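Local coordinates for alpha-1,2-Mannosidase (Trichoderma reesei, PDB 1HCU), which probably trims alpha-1,2-linked mannose residues from high-mannose N-glycans on glycoproteins, as a calcium-dependent glycosidase of family 47, at residues A21-S26 against D63-M68; V146-P151 against A198-K203; Y250-Y255 against D267-G272; G374-S377 against F381-T384. All coordinates share one frame; numbering follows the deposited sequence.

Overall arrangement
The four contacts illustrate how a helical barrel, the fold of family 47 mannosidases, packs aromatic side chains at joints between its segments. They follow in series along the sequence. Contacts 2 and 3 are the closest pair, with centres 20 Å and nearest atoms about 5 Å apart, whereas contacts 2 and 4, centres 44 Å apart, lie on opposite sides of the chain's centre. Contacts 1 and 3 also lie on opposite sides of that centre; Thr64 and Ile252 put side chains about 13 and 12 Å from the bound calcium. The Trp269 side chain is about 11 Å from that of Asp245, and Phe381's about 10 Å from that of Glu353, both predicted active-site residues.

Contact 1 of 4, residues A21-S26 against D63-M68; sequences AAFQTS and DTAILM
Phe23 and Met68 meet as a Met-aromatic pair, the sulfur poised over one face of the ring. Met68 SD stands 4.1 Å from the centroid of the Phe23 ring and 26° off its normal, displaced toward the CG end, and the thioether is slanted across the ring so that CE goes on to touch Phe23 CB at 3.8 Å. The extended methionine chain beyond CG carries the sulfur across from the 63-68 segment. On its own side, Phe23 holds CG anti to the backbone N (chi1 180°), a setting that sends the ring out from helix 13-33 toward helix 56-67.

The far part of the ring meets the other two partners obliquely. Thr64 brings its methyl to one flank, with CG2 3.5 Å from Phe23 CE2, while Ala65 approaches the tip, its CB 4.0 Å from Phe23 CZ. Thr64 is divided in its duties: the methyl turns to the phenylalanine, but OG1 donates to Phe454 O and accepts from Lys459 NZ of helix 451-465. That helix also supplies the Phe454 ring, which packs edge-to-face with Phe23.

Chemically, the joint between the two helices is apolar: a polarisable sulfur and three methyls pack on the phenylalanine side chain by dispersion, while the threonine hydroxyl at its margin is satisfied by a third helix.

Contact 2 of 4, residues V146-P151 against A198-K203; sequences VAFTTP and AQLAQK
Phe148 is laid against Leu200 and Ala201 of helix 196-209, its atoms meeting Leu200 first and Ala201 at the far end. At the root, Phe148 CB lies 3.7 Å from Leu200 CG. The first torsion (chi1 -57°) turns CG away from the residue's own carbonyl carbon, and there Phe148 CG lies against both Leu200 CG and CB. CD1 meets the same two carbons, and Phe148 CE1 approaches Leu200 CB at 4.2 Å. On the other side of the ring, Phe148 CD2 and CE2 run past the helix backbone, each 3.4 Å from Leu200 O. Farthest out, Phe148 CZ reaches Ala201 CA at 4.1 Å. Over the ring as a whole, Leu200 CB sits above the centre of one face as a CH-pi contact, 3.9 Å from the Phe148 centroid and 12° off the normal. Trp185 of helix 182-192 packs edge-to-face with the same ring.

Replacing Phe148 by an alanine removes the whole ring, which would probably open a gap between Leu200 and Trp185 and leave Leu200 CB without the face it lies on.

A second, wetter link joins the exposed ends of the segments: one water accepts from Lys203 NZ at 2.7 Å and donates to Pro151 O at 3.2 Å. The chemistry is thus divided, with ring and aliphatic carbons holding the buried side by dispersion and a lysine ammonium linked to Pro151 O through a water.

Contact 3 of 4, residues Y250-Y255 against D267-G272; sequences YLIKMY and DRWVLG
Arg268, whose CB touches Leu251 CD2 at 4.1 Å, sends its bent chain away from that leucine so that NH2 forms a salt bridge with Glu216 OE1, and Leu271 CD1 lies over one face of its guanidinium. Between the segments themselves the meeting is apolar, built on the indole of Trp269.

Ile252 lies over one face of that indole. Its CB is 3.6 Å from the centroid of the five-membered ring of Trp269 and only 9° off the normal, a CH-pi contact in which the branched carbon, rather than the tip of the chain, does the touching. The CG2 branch adds to it, reaching Trp269 NE1 at 3.7 Å. Trp269 can present this face because its CG stands anti to the backbone N (chi1 -174°), which carries the indole out toward helix 245-257. Leu251 takes a different approach: its CB comes near the plane at the ring's edge and meets Trp269 CB at 4.0 Å, while CD2 reaches the tryptophan backbone, 3.9 Å from Trp269 N. Were a serine to stand in place of Trp269, Ile252 would probably lose the flat surface beneath its CB and a gap would open between the two helices.

The two helix segments run roughly antiparallel, at 141° with axes 8.6 Å apart. Around them, helix 312-323 touches Ile252 through Asn315 and Leu322, Tyr328 of helix 326-344 meets the Trp269 ring edge-to-face, and helix 196-209 lies against both Leu251 and Arg268 through Leu209.

Contact 4 of 4, residues G374-S377 against F381-T384; sequences GFYS and FWVT
Tyr376 and Phe381 form the tight part of this contact, where the short helix 373-379 runs into the strand that follows it. The tyrosine ring brings its edge against the backbone, with Tyr376 CD1 3.1 Å from Phe381 N, and Trp382 closes over one face of that ring. This is a T-shaped pair: the benzo edge of Trp382 points into the tyrosine, the planes stand at 84°, and Trp382 CE3 is 3.7 Å from Tyr376 CD1. The indole gets there because chi1 of Trp382 (65°) places CG between the backbone N and the carbonyl carbon.

Phe375 occupies the looser, partly exposed side. Its edge faces the Phe381 ring, again T-shaped at 88°, with centroids 5.3 Å apart, and the same edge also meets the backbone, where Phe375 CD1 lies 3.3 Å from Phe381 O.

The hydroxyl of the buried Tyr376 looks past the contact to hydrogen bonds with Ser285 OG and Val358 N. Strand 382-383 pairs antiparallel with strand 354-356, at one margin of the antiparallel sheet; Phe355 of that neighbour packs edge-to-face with Phe381, and Pro368 touches both Tyr376 and Trp382.

Contact 1 of 4, residues A21-S26 against D63-M68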
# COMPACT_ATOMS: atom_id res chain seq x y z
N ALA A 21 3.83 21.14 3.54
CA ALA A 21 2.93 21.99 4.33
C ALA A 21 1.66 21.23 4.73
O ALA A 21 1.15 21.40 5.84
CB ALA A 21 2.57 23.25 3.53
N ALA A 22 1.13 20.40 3.82
CA ALA A 22 -0.06 19.60 4.13
C ALA A 22 0.25 18.57 5.21
O ALA A 22 -0.59 18.27 6.06
CB ALA A 22 -0.57 18.89 2.87
N PHE A 23 1.47 18.04 5.18
CA PHE A 23 1.89 17.07 6.18
C PHE A 23 2.01 17.78 7.53
O PHE A 23 1.53 17.27 8.54
CB PHE A 23 3.23 16.43 5.76
CG PHE A 23 3.75 15.41 6.75
CD1 PHE A 23 4.45 15.81 7.88
CD2 PHE A 23 3.51 14.05 6.55
CE1 PHE A 23 4.92 14.88 8.80
CE2 PHE A 23 3.98 13.10 7.47
CZ PHE A 23 4.68 13.52 8.60
N GLN A 24 2.64 18.96 7.54
CA GLN A 24 2.82 19.74 8.76
C GLN A 24 1.47 19.98 9.47
O GLN A 24 1.33 19.74 10.67
CB GLN A 24 3.48 21.08 8.43
CG GLN A 24 3.82 21.93 9.66
CD GLN A 24 4.98 21.37 10.46
OE1 GLN A 24 4.98 21.41 11.68
NE2 GLN A 24 5.98 20.85 9.77
N THR A 25 0.50 20.46 8.70
CA THR A 25 -0.84 20.74 9.20
C THR A 25 -1.47 19.46 9.81
O THR A 25 -1.92 19.46 10.97
CB THR A 25 -1.73 21.26 8.05
OG1 THR A 25 -1.16 22.48 7.54
CG2 THR A 25 -3.14 21.53 8.53
N SER A 26 -1.47 18.39 9.02
CA SER A 26 -2.01 17.11 9.45
C SER A 26 -1.35 16.65 10.76
O SER A 26 -2.03 16.18 11.68
CB SER A 26 -1.77 16.07 8.35
OG SER A 26 -2.31 16.52 7.11
N ASP A 63 8.67 7.89 9.10
CA ASP A 63 9.63 7.93 8.01
C ASP A 63 9.33 9.03 7.00
O ASP A 63 10.24 9.57 6.38
CB ASP A 63 9.73 6.57 7.32
CG ASP A 63 8.44 6.14 6.65
OD1 ASP A 63 8.48 5.07 5.99
OD2 ASP A 63 7.41 6.84 6.76
N THR A 64 8.06 9.38 6.84
CA THR A 64 7.71 10.45 5.92
C THR A 64 8.34 11.73 6.47
O THR A 64 8.91 12.52 5.73
CB THR A 64 6.19 10.61 5.79
OG1 THR A 64 5.62 9.40 5.26
CG2 THR A 64 5.85 11.76 4.85
N ALA A 65 8.25 11.90 7.79
CA ALA A 65 8.81 13.07 8.46
C ALA A 65 10.33 13.11 8.30
O ALA A 65 10.93 14.18 8.24
CB ALA A 65 8.45 13.05 9.95
N ILE A 66 10.95 11.94 8.25
CA ILE A 66 12.40 11.86 8.09
C ILE A 66 12.82 12.32 6.69
O ILE A 66 13.75 13.10 6.55
CB ILE A 66 12.91 10.42 8.32
CG1 ILE A 66 12.79 10.05 9.79
CG2 ILE A 66 14.35 10.29 7.87
CD1 ILE A 66 13.09 8.60 10.08
N LEU A 67 12.12 11.83 5.67
CA LEU A 67 12.44 12.18 4.28
C LEU A 67 12.18 13.66 3.97
O LEU A 67 12.75 14.21 3.03
CB LEU A 67 11.63 11.31 3.31
CG LEU A 67 11.80 9.79 3.45
CD1 LEU A 67 10.87 9.08 2.47
CD2 LEU A 67 13.25 9.41 3.18
N MET A 68 11.32 14.28 4.77
CA MET A 68 10.99 15.69 4.58
C MET A 68 11.91 16.60 5.37
O MET A 68 11.86 17.82 5.23
CB MET A 68 9.54 15.95 5.00
CG MET A 68 8.50 15.33 4.09
SD MET A 68 6.83 15.53 4.74
CE MET A 68 5.84 15.39 3.24

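Contact 2 of 4, residues V146-P151 against A198-K203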
# COMPACT_ATOMS: atom_id res chain seq x y z
N VAL A 146 3.00 -15.87 16.94
CA VAL A 146 2.10 -16.94 17.36
C VAL A 146 1.12 -17.26 16.22
O VAL A 146 0.51 -18.33 16.18
CB VAL A 146 1.30 -16.56 18.66
CG1 VAL A 146 0.17 -15.57 18.34
CG2 VAL A 146 0.75 -17.81 19.32
N ALA A 147 1.00 -16.32 15.29
CA ALA A 147 0.14 -16.46 14.13
C ALA A 147 0.54 -17.65 13.25
O ALA A 147 -0.30 -18.26 12.58
CB ALA A 147 0.18 -15.18 13.30
N PHE A 148 1.84 -17.98 13.26
CA PHE A 148 2.34 -19.08 12.46
C PHE A 148 2.28 -20.44 13.13
O PHE A 148 2.79 -21.42 12.57
CB PHE A 148 3.78 -18.82 12.04
CG PHE A 148 3.97 -17.55 11.27
CD1 PHE A 148 4.25 -16.36 11.93
CD2 PHE A 148 3.85 -17.54 9.89
CE1 PHE A 148 4.41 -15.18 11.23
CE2 PHE A 148 4.01 -16.36 9.17
CZ PHE A 148 4.29 -15.18 9.85
N THR A 149 1.65 -20.52 14.30
CA THR A 149 1.56 -21.80 15.01
C THR A 149 0.38 -22.65 14.54
O THR A 149 -0.29 -23.31 15.34
CB THR A 149 1.46 -21.61 16.56
OG1 THR A 149 0.34 -20.78 16.89
CG2 THR A 149 2.75 -21.01 17.11
N THR A 150 0.11 -22.61 13.24
CA THR A 150 -0.96 -23.40 12.66
C THR A 150 -0.34 -24.72 12.21
O THR A 150 0.88 -24.82 12.08
CB THR A 150 -1.56 -22.71 11.43
OG1 THR A 150 -0.53 -22.48 10.47
CG2 THR A 150 -2.20 -21.38 11.82
N PRO A 151 -1.16 -25.75 11.95
CA PRO A 151 -0.66 -27.05 11.50
C PRO A 151 0.18 -26.99 10.23
O PRO A 151 1.16 -27.73 10.10
CB PRO A 151 -1.95 -27.86 11.30
CG PRO A 151 -2.88 -27.27 12.31
CD PRO A 151 -2.62 -25.78 12.15
N ALA A 198 12.18 -14.76 9.28
CA ALA A 198 12.13 -15.03 7.84
C ALA A 198 11.60 -16.44 7.55
O ALA A 198 10.79 -16.64 6.63
CB ALA A 198 13.52 -14.86 7.24
N GLN A 199 12.06 -17.42 8.33
CA GLN A 199 11.65 -18.81 8.17
C GLN A 199 10.13 -18.97 8.25
O GLN A 199 9.52 -19.67 7.44
CB GLN A 199 12.32 -19.69 9.23
CG GLN A 199 13.80 -19.93 8.96
CD GLN A 199 14.54 -20.52 10.15
OE1 GLN A 199 15.72 -20.88 10.05
NE2 GLN A 199 13.86 -20.62 11.30
N LEU A 200 9.54 -18.32 9.24
CA LEU A 200 8.11 -18.37 9.46
C LEU A 200 7.32 -17.77 8.30
O LEU A 200 6.41 -18.39 7.77
CB LEU A 200 7.77 -17.64 10.76
CG LEU A 200 7.50 -18.46 12.03
CD1 LEU A 200 8.09 -19.86 11.91
CD2 LEU A 200 8.06 -17.71 13.23
N ALA A 201 7.68 -16.55 7.92
CA ALA A 201 6.98 -15.86 6.84
C ALA A 201 7.10 -16.59 5.51
O ALA A 201 6.12 -16.73 4.77
CB ALA A 201 7.52 -14.44 6.70
N GLN A 202 8.31 -17.04 5.21
CA GLN A 202 8.59 -17.74 3.97
C GLN A 202 7.90 -19.09 3.86
O GLN A 202 7.58 -19.54 2.76
CB GLN A 202 10.10 -17.89 3.81
CG GLN A 202 10.77 -16.55 3.61
CD GLN A 202 12.27 -16.64 3.52
OE1 GLN A 202 12.97 -15.63 3.62
NE2 GLN A 202 12.78 -17.84 3.32
N LYS A 203 7.69 -19.74 5.00
CA LYS A 203 7.02 -21.03 4.99
C LYS A 203 5.57 -20.81 4.61
O LYS A 203 5.02 -21.52 3.76
CB LYS A 203 7.10 -21.71 6.36
CG LYS A 203 6.40 -23.07 6.41
CD LYS A 203 6.75 -23.86 7.67
CE LYS A 203 6.22 -25.29 7.58
NZ LYS A 203 6.57 -26.10 8.80
O HOH W 1 4.23 -26.82 9.92

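Contact 3 of 4, residues Y250-Y255 against D267-G272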
# COMPACT_ATOMS: atom_id res chain seq x y z
N TYR A 250 4.47 -8.01 -3.43
CA TYR A 250 5.66 -8.45 -2.70
C TYR A 250 6.50 -9.49 -3.44
O TYR A 250 7.68 -9.67 -3.13
CB TYR A 250 5.29 -8.97 -1.31
CG TYR A 250 5.18 -7.89 -0.24
CD1 TYR A 250 4.97 -8.22 1.10
CD2 TYR A 250 5.25 -6.54 -0.58
CE1 TYR A 250 4.83 -7.22 2.08
CE2 TYR A 250 5.11 -5.54 0.40
CZ TYR A 250 4.89 -5.88 1.72
OH TYR A 250 4.70 -4.89 2.64
N LEU A 251 5.91 -10.16 -4.41
CA LEU A 251 6.62 -11.15 -5.19
C LEU A 251 7.81 -10.51 -5.90
O LEU A 251 8.95 -10.98 -5.79
CB LEU A 251 5.68 -11.78 -6.21
CG LEU A 251 5.30 -13.26 -6.09
CD1 LEU A 251 5.15 -13.73 -4.67
CD2 LEU A 251 4.00 -13.44 -6.85
N ILE A 252 7.56 -9.43 -6.63
CA ILE A 252 8.63 -8.75 -7.35
C ILE A 252 9.48 -7.92 -6.40
O ILE A 252 10.67 -7.73 -6.63
CB ILE A 252 8.05 -7.84 -8.47
CG1 ILE A 252 9.19 -7.28 -9.34
CG2 ILE A 252 7.24 -6.72 -7.86
CD1 ILE A 252 9.96 -8.33 -10.11
N LYS A 253 8.88 -7.43 -5.31
CA LYS A 253 9.64 -6.62 -4.37
C LYS A 253 10.68 -7.43 -3.60
O LYS A 253 11.73 -6.90 -3.21
CB LYS A 253 8.71 -5.88 -3.41
CG LYS A 253 8.01 -4.70 -4.08
CD LYS A 253 7.26 -3.82 -3.10
CE LYS A 253 6.67 -2.59 -3.79
NZ LYS A 253 5.94 -1.71 -2.83
N MET A 254 10.41 -8.72 -3.40
CA MET A 254 11.35 -9.61 -2.72
C MET A 254 12.53 -9.82 -3.65
O MET A 254 13.67 -10.00 -3.20
CB MET A 254 10.69 -10.96 -2.41
CG MET A 254 9.72 -10.95 -1.24
SD MET A 254 10.41 -10.08 0.20
CE MET A 254 11.58 -11.27 0.80
N TYR A 255 12.27 -9.79 -4.96
CA TYR A 255 13.33 -9.97 -5.94
C TYR A 255 14.29 -8.79 -5.91
O TYR A 255 15.48 -8.93 -6.20
CB TYR A 255 12.75 -10.11 -7.35
CG TYR A 255 13.78 -10.30 -8.44
CD1 TYR A 255 14.54 -11.47 -8.53
CD2 TYR A 255 13.98 -9.31 -9.40
CE1 TYR A 255 15.47 -11.65 -9.57
CE2 TYR A 255 14.89 -9.48 -10.44
CZ TYR A 255 15.63 -10.64 -10.52
OH TYR A 255 16.52 -10.78 -11.57
N ASP A 267 9.86 -15.35 -10.74
CA ASP A 267 9.21 -16.18 -11.75
C ASP A 267 7.70 -16.25 -11.55
O ASP A 267 6.94 -16.21 -12.51
CB ASP A 267 9.80 -17.60 -11.77
CG ASP A 267 11.18 -17.67 -12.43
OD1 ASP A 267 11.61 -16.66 -13.04
OD2 ASP A 267 11.82 -18.74 -12.34
N ARG A 268 7.26 -16.36 -10.29
CA ARG A 268 5.83 -16.43 -10.02
C ARG A 268 5.14 -15.11 -10.39
O ARG A 268 3.96 -15.10 -10.79
CB ARG A 268 5.57 -16.79 -8.55
CG ARG A 268 6.08 -18.18 -8.15
CD ARG A 268 5.47 -19.29 -9.01
NE ARG A 268 4.01 -19.30 -8.94
CZ ARG A 268 3.23 -20.19 -9.57
NH1 ARG A 268 3.77 -21.14 -10.32
NH2 ARG A 268 1.91 -20.11 -9.43
N TRP A 269 5.87 -14.01 -10.26
CA TRP A 269 5.36 -12.68 -10.60
C TRP A 269 5.17 -12.56 -12.12
O TRP A 269 4.14 -12.07 -12.60
CB TRP A 269 6.35 -11.60 -10.14
CG TRP A 269 5.84 -10.20 -10.32
CD1 TRP A 269 5.03 -9.51 -9.48
CD2 TRP A 269 6.03 -9.36 -11.47
NE1 TRP A 269 4.69 -8.30 -10.02
CE2 TRP A 269 5.29 -8.17 -11.25
CE3 TRP A 269 6.76 -9.49 -12.66
CZ2 TRP A 269 5.25 -7.12 -12.17
CZ3 TRP A 269 6.71 -8.44 -13.59
CH2 TRP A 269 5.96 -7.27 -13.33
N VAL A 270 6.18 -13.01 -12.87
CA VAL A 270 6.15 -12.95 -14.32
C VAL A 270 4.94 -13.68 -14.89
O VAL A 270 4.33 -13.20 -15.85
CB VAL A 270 7.46 -13.52 -14.95
CG1 VAL A 270 7.33 -13.58 -16.47
CG2 VAL A 270 8.65 -12.62 -14.59
N LEU A 271 4.60 -14.83 -14.31
CA LEU A 271 3.45 -15.59 -14.76
C LEU A 271 2.21 -14.75 -14.49
O LEU A 271 1.35 -14.57 -15.35
CB LEU A 271 3.34 -16.91 -13.99
CG LEU A 271 4.20 -18.11 -14.39
CD1 LEU A 271 4.04 -19.19 -13.34
CD2 LEU A 271 3.77 -18.63 -15.76
N GLY A 272 2.12 -14.25 -13.26
CA GLY A 272 1.00 -13.41 -12.89
C GLY A 272 0.90 -12.24 -13.85
O GLY A 272 -0.13 -12.05 -14.49

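Contact 4 of 4, residues G374-S377 against F381-T384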
# COMPACT_ATOMS: atom_id res chain seq x y z
N GLY A 374 -25.14 9.09 -19.15
CA GLY A 374 -24.34 9.99 -19.96
C GLY A 374 -22.90 10.05 -19.49
O GLY A 374 -21.98 10.15 -20.31
N PHE A 375 -22.69 9.98 -18.18
CA PHE A 375 -21.33 10.04 -17.66
C PHE A 375 -20.48 8.90 -18.22
O PHE A 375 -19.35 9.13 -18.65
CB PHE A 375 -21.33 10.03 -16.12
CG PHE A 375 -19.96 10.09 -15.51
CD1 PHE A 375 -19.28 8.93 -15.18
CD2 PHE A 375 -19.31 11.31 -15.33
CE1 PHE A 375 -17.98 8.96 -14.67
CE2 PHE A 375 -18.01 11.36 -14.83
CZ PHE A 375 -17.34 10.18 -14.50
N TYR A 376 -21.02 7.69 -18.25
CA TYR A 376 -20.27 6.55 -18.77
C TYR A 376 -19.89 6.72 -20.24
O TYR A 376 -18.79 6.37 -20.65
CB TYR A 376 -21.06 5.24 -18.59
CG TYR A 376 -20.39 4.03 -19.22
CD1 TYR A 376 -19.11 3.63 -18.82
CD2 TYR A 376 -21.04 3.28 -20.21
CE1 TYR A 376 -18.48 2.51 -19.41
CE2 TYR A 376 -20.43 2.17 -20.80
CZ TYR A 376 -19.16 1.79 -20.40
OH TYR A 376 -18.55 0.72 -21.02
N SER A 377 -20.80 7.25 -21.04
CA SER A 377 -20.54 7.45 -22.46
C SER A 377 -19.25 8.21 -22.75
O SER A 377 -18.49 7.83 -23.63
CB SER A 377 -21.72 8.16 -23.13
OG SER A 377 -22.85 7.30 -23.18
N PHE A 381 -16.53 4.87 -17.56
CA PHE A 381 -16.76 4.09 -16.35
C PHE A 381 -17.87 4.73 -15.53
O PHE A 381 -18.24 5.88 -15.77
CB PHE A 381 -15.47 4.04 -15.50
CG PHE A 381 -15.11 5.36 -14.84
CD1 PHE A 381 -15.56 5.65 -13.55
CD2 PHE A 381 -14.34 6.31 -15.51
CE1 PHE A 381 -15.24 6.88 -12.93
CE2 PHE A 381 -14.02 7.53 -14.91
CZ PHE A 381 -14.47 7.82 -13.62
N TRP A 382 -18.44 3.98 -14.60
CA TRP A 382 -19.44 4.57 -13.71
C TRP A 382 -19.03 4.22 -12.29
O TRP A 382 -18.30 3.25 -12.06
CB TRP A 382 -20.86 4.09 -14.05
CG TRP A 382 -21.14 2.66 -13.85
CD1 TRP A 382 -21.54 2.05 -12.70
CD2 TRP A 382 -21.12 1.64 -14.85
NE1 TRP A 382 -21.78 0.72 -12.92
CE2 TRP A 382 -21.53 0.44 -14.23
CE3 TRP A 382 -20.79 1.63 -16.22
CZ2 TRP A 382 -21.63 -0.77 -14.93
CZ3 TRP A 382 -20.89 0.44 -16.92
CH2 TRP A 382 -21.30 -0.75 -16.27
N VAL A 383 -19.48 5.02 -11.34
CA VAL A 383 -19.13 4.84 -9.94
C VAL A 383 -20.05 3.88 -9.20
O VAL A 383 -21.26 3.97 -9.32
CB VAL A 383 -19.14 6.18 -9.19
CG1 VAL A 383 -18.59 6.00 -7.78
CG2 VAL A 383 -18.35 7.22 -9.96
N THR A 384 -19.44 2.99 -8.43
CA THR A 384 -20.18 2.02 -7.64
C THR A 384 -19.97 2.32 -6.15
O THR A 384 -20.81 1.99 -5.31
CB THR A 384 -19.72 0.57 -7.94
OG1 THR A 384 -18.31 0.46 -7.72
CG2 THR A 384 -20.03 0.18 -9.39